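Acyl-CoA dehydrogenase (Mycobacterium thermoresistibile, PDB 3PFD) binds flavin adenine dinucleotide and probably catalyses the 2,3-dehydrogenation of saturated acyl-CoA to 2,3-dehydroacyl-CoA. Local coordinates at residues 176-185 / 195-206. Residues are numbered along the deposited sequence; the frame is centred on the assembly and turned at random.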
ATOM      1  N   SER C 176     -14.923  17.028  32.868  1.00 25.30           N
ATOM      2  CA  SER C 176     -15.801  18.024  32.270  1.00 25.25           C
ATOM      3  C   SER C 176     -16.866  18.550  33.238  1.00 26.37           C
ATOM      4  O   SER C 176     -17.317  17.833  34.141  1.00 26.18           O
ATOM      5  CB  SER C 176     -16.446  17.490  30.981  1.00 24.59           C
ATOM      6  OG  SER C 176     -15.499  17.473  29.918  1.00 21.83           O
ATOM      7  N   THR C 177     -17.248  19.807  33.008  1.00 27.15           N
ATOM      8  CA  THR C 177     -18.316  20.492  33.720  1.00 27.50           C
ATOM      9  C   THR C 177     -19.632  20.389  32.934  1.00 27.50           C
ATOM     10  O   THR C 177     -20.692  20.137  33.525  1.00 27.91           O
ATOM     11  CB  THR C 177     -17.932  21.974  33.958  1.00 28.76           C
ATOM     12  OG1 THR C 177     -16.776  22.046  34.810  1.00 29.13           O
ATOM     13  CG2 THR C 177     -19.071  22.757  34.612  1.00 28.51           C
ATOM     14  N   TRP C 178     -19.543  20.547  31.604  1.00 26.86           N
ATOM     15  CA  TRP C 178     -20.704  20.562  30.717  1.00 26.40           C
ATOM     16  C   TRP C 178     -20.636  19.419  29.721  1.00 25.21           C
ATOM     17  O   TRP C 178     -19.569  19.102  29.195  1.00 23.85           O
ATOM     18  CB  TRP C 178     -20.765  21.868  29.945  1.00 27.01           C
ATOM     19  CG  TRP C 178     -21.294  23.050  30.736  1.00 28.94           C
ATOM     20  CD1 TRP C 178     -20.584  24.132  31.175  1.00 29.71           C
ATOM     21  CD2 TRP C 178     -22.648  23.269  31.130  1.00 27.91           C
ATOM     22  NE1 TRP C 178     -21.424  25.019  31.819  1.00 30.59           N
ATOM     23  CE2 TRP C 178     -22.693  24.507  31.810  1.00 30.75           C
ATOM     24  CE3 TRP C 178     -23.830  22.533  30.982  1.00 28.76           C
ATOM     25  CZ2 TRP C 178     -23.882  25.024  32.359  1.00 32.25           C
ATOM     26  CZ3 TRP C 178     -25.009  23.045  31.525  1.00 30.78           C
ATOM     27  CH2 TRP C 178     -25.025  24.285  32.197  1.00 31.71           C
ATOM     28  N   TYR C 179     -21.787  18.817  29.459  1.00 24.87           N
ATOM     29  CA  TYR C 179     -21.871  17.627  28.621  1.00 23.70           C
ATOM     30  C   TYR C 179     -23.012  17.831  27.651  1.00 23.71           C
ATOM     31  O   TYR C 179     -24.132  18.101  28.069  1.00 23.29           O
ATOM     32  CB  TYR C 179     -22.165  16.374  29.456  1.00 23.53           C
ATOM     33  CG  TYR C 179     -21.046  15.886  30.377  1.00 23.77           C
ATOM     34  CD1 TYR C 179     -20.752  16.547  31.572  1.00 24.24           C
ATOM     35  CD2 TYR C 179     -20.312  14.733  30.071  1.00 23.85           C
ATOM     36  CE1 TYR C 179     -19.736  16.106  32.428  1.00 23.96           C
ATOM     37  CE2 TYR C 179     -19.282  14.274  30.937  1.00 24.19           C
ATOM     38  CZ  TYR C 179     -19.014  14.960  32.113  1.00 24.30           C
ATOM     39  OH  TYR C 179     -18.022  14.520  32.973  1.00 25.27           O
ATOM     40  N   THR C 180     -22.724  17.679  26.359  1.00 22.83           N
ATOM     41  CA  THR C 180     -23.765  17.638  25.335  1.00 22.70           C
ATOM     42  C   THR C 180     -24.225  16.187  25.213  1.00 23.04           C
ATOM     43  O   THR C 180     -23.487  15.330  24.711  1.00 22.53           O
ATOM     44  CB  THR C 180     -23.222  18.178  23.997  1.00 22.58           C
ATOM     45  OG1 THR C 180     -22.768  19.522  24.186  1.00 22.43           O
ATOM     46  CG2 THR C 180     -24.261  18.137  22.876  1.00 20.86           C
ATOM     47  N   VAL C 181     -25.431  15.909  25.698  1.00 23.52           N
ATOM     48  CA  VAL C 181     -25.961  14.543  25.706  1.00 23.57           C
ATOM     49  C   VAL C 181     -27.105  14.385  24.701  1.00 24.33           C
ATOM     50  O   VAL C 181     -28.031  15.219  24.655  1.00 24.15           O
ATOM     51  CB  VAL C 181     -26.461  14.141  27.125  1.00 24.27           C
ATOM     52  CG1 VAL C 181     -26.890  12.679  27.149  1.00 23.71           C
ATOM     53  CG2 VAL C 181     -25.395  14.403  28.193  1.00 22.41           C
ATOM     54  N   MET C 182     -27.049  13.336  23.876  1.00 24.34           N
ATOM     55  CA  MET C 182     -28.216  13.016  23.045  1.00 24.91           C
ATOM     56  C   MET C 182     -29.013  11.907  23.669  1.00 25.01           C
ATOM     57  O   MET C 182     -28.448  10.944  24.190  1.00 24.38           O
ATOM     58  CB  MET C 182     -27.892  12.608  21.605  1.00 24.79           C
ATOM     59  CG  MET C 182     -26.612  13.063  21.011  1.00 28.71           C
ATOM     60  SD  MET C 182     -26.358  14.832  20.894  0.82 31.37           S
ATOM     61  CE  MET C 182     -24.933  14.950  21.931  1.00 31.07           C
ATOM     62  N   ALA C 183     -30.333  12.036  23.586  1.00 25.69           N
ATOM     63  CA  ALA C 183     -31.243  11.050  24.120  1.00 26.29           C
ATOM     64  C   ALA C 183     -32.519  11.045  23.289  1.00 27.19           C
ATOM     65  O   ALA C 183     -32.832  12.026  22.618  1.00 27.91           O
ATOM     66  CB  ALA C 183     -31.538  11.340  25.582  1.00 26.66           C
ATOM     67  N   VAL C 184     -33.217   9.918  23.306  1.00 27.76           N
ATOM     68  CA  VAL C 184     -34.464   9.728  22.591  1.00 28.70           C
ATOM     69  C   VAL C 184     -35.587  10.503  23.277  1.00 29.82           C
ATOM     70  O   VAL C 184     -35.808  10.369  24.486  1.00 30.36           O
ATOM     71  CB  VAL C 184     -34.812   8.240  22.532  1.00 29.44           C
ATOM     72  CG1 VAL C 184     -36.099   7.995  21.745  1.00 29.41           C
ATOM     73  CG2 VAL C 184     -33.645   7.462  21.906  1.00 29.17           C
ATOM     74  N   THR C 185     -36.255  11.358  22.520  1.00 30.62           N
ATOM     75  CA  THR C 185     -37.490  11.973  23.009  1.00 31.90           C
ATOM     76  C   THR C 185     -38.712  11.253  22.432  1.00 33.36           C
ATOM     77  O   THR C 185     -39.785  11.300  23.009  1.00 33.85           O
ATOM     78  CB  THR C 185     -37.541  13.486  22.739  1.00 32.11           C
ATOM     79  OG1 THR C 185     -37.098  13.763  21.398  1.00 31.01           O
ATOM     80  CG2 THR C 185     -36.636  14.209  23.744  1.00 30.27           C
ATOM     81  N   SER C 195     -33.135  14.020  20.631  1.00 28.13           N
ATOM     82  CA  SER C 195     -32.852  15.395  21.007  1.00 27.61           C
ATOM     83  C   SER C 195     -31.484  15.552  21.681  1.00 26.70           C
ATOM     84  O   SER C 195     -30.852  14.572  22.082  1.00 25.63           O
ATOM     85  CB  SER C 195     -33.984  15.973  21.869  1.00 27.45           C
ATOM     86  OG  SER C 195     -35.213  15.850  21.186  1.00 28.28           O
ATOM     87  N   ALA C 196     -31.038  16.798  21.795  1.00 26.93           N
ATOM     88  CA  ALA C 196     -29.741  17.108  22.398  1.00 26.74           C
ATOM     89  C   ALA C 196     -29.910  18.097  23.554  1.00 27.46           C
ATOM     90  O   ALA C 196     -30.665  19.072  23.434  1.00 27.39           O
ATOM     91  CB  ALA C 196     -28.787  17.649  21.342  1.00 25.77           C
ATOM     92  N   PHE C 197     -29.202  17.832  24.660  1.00 27.61           N
ATOM     93  CA  PHE C 197     -29.315  18.608  25.896  1.00 28.40           C
ATOM     94  C   PHE C 197     -27.961  18.938  26.511  1.00 28.91           C
ATOM     95  O   PHE C 197     -26.998  18.150  26.419  1.00 28.28           O
ATOM     96  CB  PHE C 197     -30.114  17.837  26.952  1.00 28.90           C
ATOM     97  CG  PHE C 197     -31.432  17.309  26.464  1.00 28.75           C
ATOM     98  CD1 PHE C 197     -32.606  18.046  26.653  1.00 29.35           C
ATOM     99  CD2 PHE C 197     -31.508  16.066  25.824  1.00 28.77           C
ATOM    100  CE1 PHE C 197     -33.843  17.545  26.208  1.00 30.20           C
ATOM    101  CE2 PHE C 197     -32.734  15.563  25.355  1.00 28.82           C
ATOM    102  CZ  PHE C 197     -33.899  16.296  25.545  1.00 29.73           C
ATOM    103  N   MET C 198     -27.890  20.095  27.167  1.00 29.71           N
ATOM    104  CA  MET C 198     -26.706  20.447  27.956  1.00 29.71           C
ATOM    105  C   MET C 198     -26.922  19.996  29.386  1.00 30.18           C
ATOM    106  O   MET C 198     -27.870  20.438  30.054  1.00 30.82           O
ATOM    107  CB  MET C 198     -26.424  21.950  27.929  1.00 30.18           C
ATOM    108  CG  MET C 198     -26.047  22.511  26.568  1.00 29.00           C
ATOM    109  SD  MET C 198     -24.725  21.647  25.687  0.90 26.57           S
ATOM    110  CE  MET C 198     -23.340  21.723  26.846  1.00 26.59           C
ATOM    111  N   VAL C 199     -26.047  19.099  29.835  1.00 29.37           N
ATOM    112  CA  VAL C 199     -26.090  18.560  31.178  1.00 29.18           C
ATOM    113  C   VAL C 199     -24.850  19.040  31.940  1.00 29.98           C
ATOM    114  O   VAL C 199     -23.738  19.061  31.393  1.00 29.58           O
ATOM    115  CB  VAL C 199     -26.165  16.995  31.170  1.00 28.77           C
ATOM    116  CG1 VAL C 199     -26.084  16.432  32.599  1.00 28.70           C
ATOM    117  CG2 VAL C 199     -27.455  16.480  30.456  1.00 27.78           C
ATOM    118  N   HIS C 200     -25.063  19.405  33.204  1.00 30.53           N
ATOM    119  CA  HIS C 200     -24.024  19.923  34.079  1.00 30.98           C
ATOM    120  C   HIS C 200     -23.601  18.856  35.091  1.00 30.85           C
ATOM    121  O   HIS C 200     -24.425  18.053  35.526  1.00 29.64           O
ATOM    122  CB  HIS C 200     -24.529  21.188  34.785  1.00 31.97           C
ATOM    123  CG  HIS C 200     -23.474  21.937  35.544  1.00 32.10           C
ATOM    124  ND1 HIS C 200     -23.079  21.584  36.815  1.00 33.07           N
ATOM    125  CD2 HIS C 200     -22.748  23.032  35.217  1.00 32.91           C
ATOM    126  CE1 HIS C 200     -22.149  22.424  37.235  1.00 33.87           C
ATOM    127  NE2 HIS C 200     -21.934  23.317  36.286  1.00 32.32           N
ATOM    128  N   LYS C 201     -22.309  18.843  35.431  1.00 31.84           N
ATOM    129  CA  LYS C 201     -21.713  17.879  36.388  1.00 33.12           C
ATOM    130  C   LYS C 201     -22.465  17.746  37.730  1.00 34.65           C
ATOM    131  O   LYS C 201     -22.425  16.683  38.361  1.00 35.00           O
ATOM    132  CB  LYS C 201     -20.240  18.229  36.657  1.00 33.41           C
ATOM    133  CG  LYS C 201     -20.028  19.662  37.128  1.00 36.44           C
ATOM    134  CD  LYS C 201     -18.577  19.965  37.485  1.00 41.13           C
ATOM    135  CE  LYS C 201     -18.393  20.068  38.976  1.00 45.08           C
ATOM    136  NZ  LYS C 201     -17.192  20.899  39.332  1.00 48.64           N
ATOM    137  N   ASP C 202     -23.142  18.816  38.148  1.00 35.55           N
ATOM    138  CA  ASP C 202     -23.856  18.869  39.430  1.00 37.07           C
ATOM    139  C   ASP C 202     -25.358  18.599  39.311  1.00 37.41           C
ATOM    140  O   ASP C 202     -26.058  18.604  40.312  1.00 37.74           O
ATOM    141  CB  ASP C 202     -23.625  20.219  40.124  1.00 37.96           C
ATOM    142  CG  ASP C 202     -22.157  20.479  40.450  1.00 38.41           C
ATOM    143  OD1 ASP C 202     -21.402  19.519  40.677  1.00 38.53           O
ATOM    144  OD2 ASP C 202     -21.755  21.652  40.492  1.00 40.04           O
ATOM    145  N   ASP C 203     -25.856  18.359  38.093  1.00 36.82           N
ATOM    146  CA  ASP C 203     -27.248  17.927  37.931  1.00 37.42           C
ATOM    147  C   ASP C 203     -27.444  16.598  38.655  1.00 37.63           C
ATOM    148  O   ASP C 203     -26.712  15.642  38.404  1.00 36.80           O
ATOM    149  CB  ASP C 203     -27.629  17.752  36.465  1.00 36.68           C
ATOM    150  CG  ASP C 203     -27.723  19.059  35.719  1.00 37.15           C
ATOM    151  OD1 ASP C 203     -28.087  20.085  36.327  1.00 39.73           O
ATOM    152  OD2 ASP C 203     -27.429  19.049  34.510  1.00 36.55           O
ATOM    153  N   GLU C 204     -28.431  16.549  39.550  1.00 38.30           N
ATOM    154  CA  GLU C 204     -28.712  15.360  40.363  1.00 38.59           C
ATOM    155  C   GLU C 204     -29.128  14.168  39.516  1.00 37.70           C
ATOM    156  O   GLU C 204     -29.883  14.318  38.549  1.00 37.60           O
ATOM    157  CB  GLU C 204     -29.792  15.652  41.412  1.00 39.88           C
ATOM    158  N   GLY C 205     -28.623  12.993  39.888  1.00 37.47           N
ATOM    159  CA  GLY C 205     -28.870  11.746  39.162  1.00 36.68           C
ATOM    160  C   GLY C 205     -27.982  11.548  37.947  1.00 35.88           C
ATOM    161  O   GLY C 205     -28.183  10.620  37.160  1.00 35.22           O
ATOM    162  N   PHE C 206     -26.995  12.424  37.794  1.00 35.40           N
ATOM    163  CA  PHE C 206     -25.986  12.272  36.756  1.00 34.24           C
ATOM    164  C   PHE C 206     -24.673  11.857  37.413  1.00 34.18           C
ATOM    165  O   PHE C 206     -24.176  12.576  38.284  1.00 34.74           O
ATOM    166  CB  PHE C 206     -25.826  13.568  35.963  1.00 33.51           C
ATOM    167  CG  PHE C 206     -24.588  13.621  35.112  1.00 33.94           C
ATOM    168  CD1 PHE C 206     -24.417  12.752  34.035  1.00 34.32           C
ATOM    169  CD2 PHE C 206     -23.595  14.535  35.383  1.00 34.09           C
ATOM    170  CE1 PHE C 206     -23.274  12.809  33.238  1.00 33.51           C
ATOM    171  CE2 PHE C 206     -22.448  14.591  34.606  1.00 36.53           C
ATOM    172  CZ  PHE C 206     -22.294  13.727  33.511  1.00 33.76           C
TER
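His200 turns the edge of its imidazole to the face of the six-membered ring of Trp178 in a T-shaped pair, centroids 4.9 Å apart and planes at 86°, near one end of an antiparallel beta hairpin in the beta-rich middle domain of the acyl-CoA dehydrogenase fold. CD2 of His200 leads over the rim of the indole, while His200 CB sits over the six-membered ring as a CH-pi contact. A chi1 of -171°, which swings CG away from the His200 backbone N, lays the imidazole alongside Thr177, whose CG2 comes 3.4 Å from His200 NE2. Asp202 N donates to His200 ND1, a bond that, though tilted from the ring plane, helps hold the ring's rotation.

On the other face of the hairpin, at the end of the type II turn from Asp203 to Phe206, Phe206 presses edge-on into Tyr179, planes at 68°: its CZ stands 3.6 Å above the centre of the phenol ring. The same side carries Val181 CG2 against Val199 CG2 at 3.7 Å and packs on strand 222-233 of the neighbouring sheet. Back on the Trp178 face, Met198 bends at chi2 and chi3 to bring SD 3.3 Å from Thr180 OG1, a hydroxyl hydrogen-bonded to Gly107 O. Met182 SD lies against Ala196 CB; the Met182 side chain is about 7 Å from the bound reduced flavin adenine dinucleotide.

Seven backbone hydrogen bonds zip the ladder from Thr177 to Ala183, and at its far end the hydroxyls Thr185 OG1 and Ser195 OG hydrogen-bond at 2.8 Å.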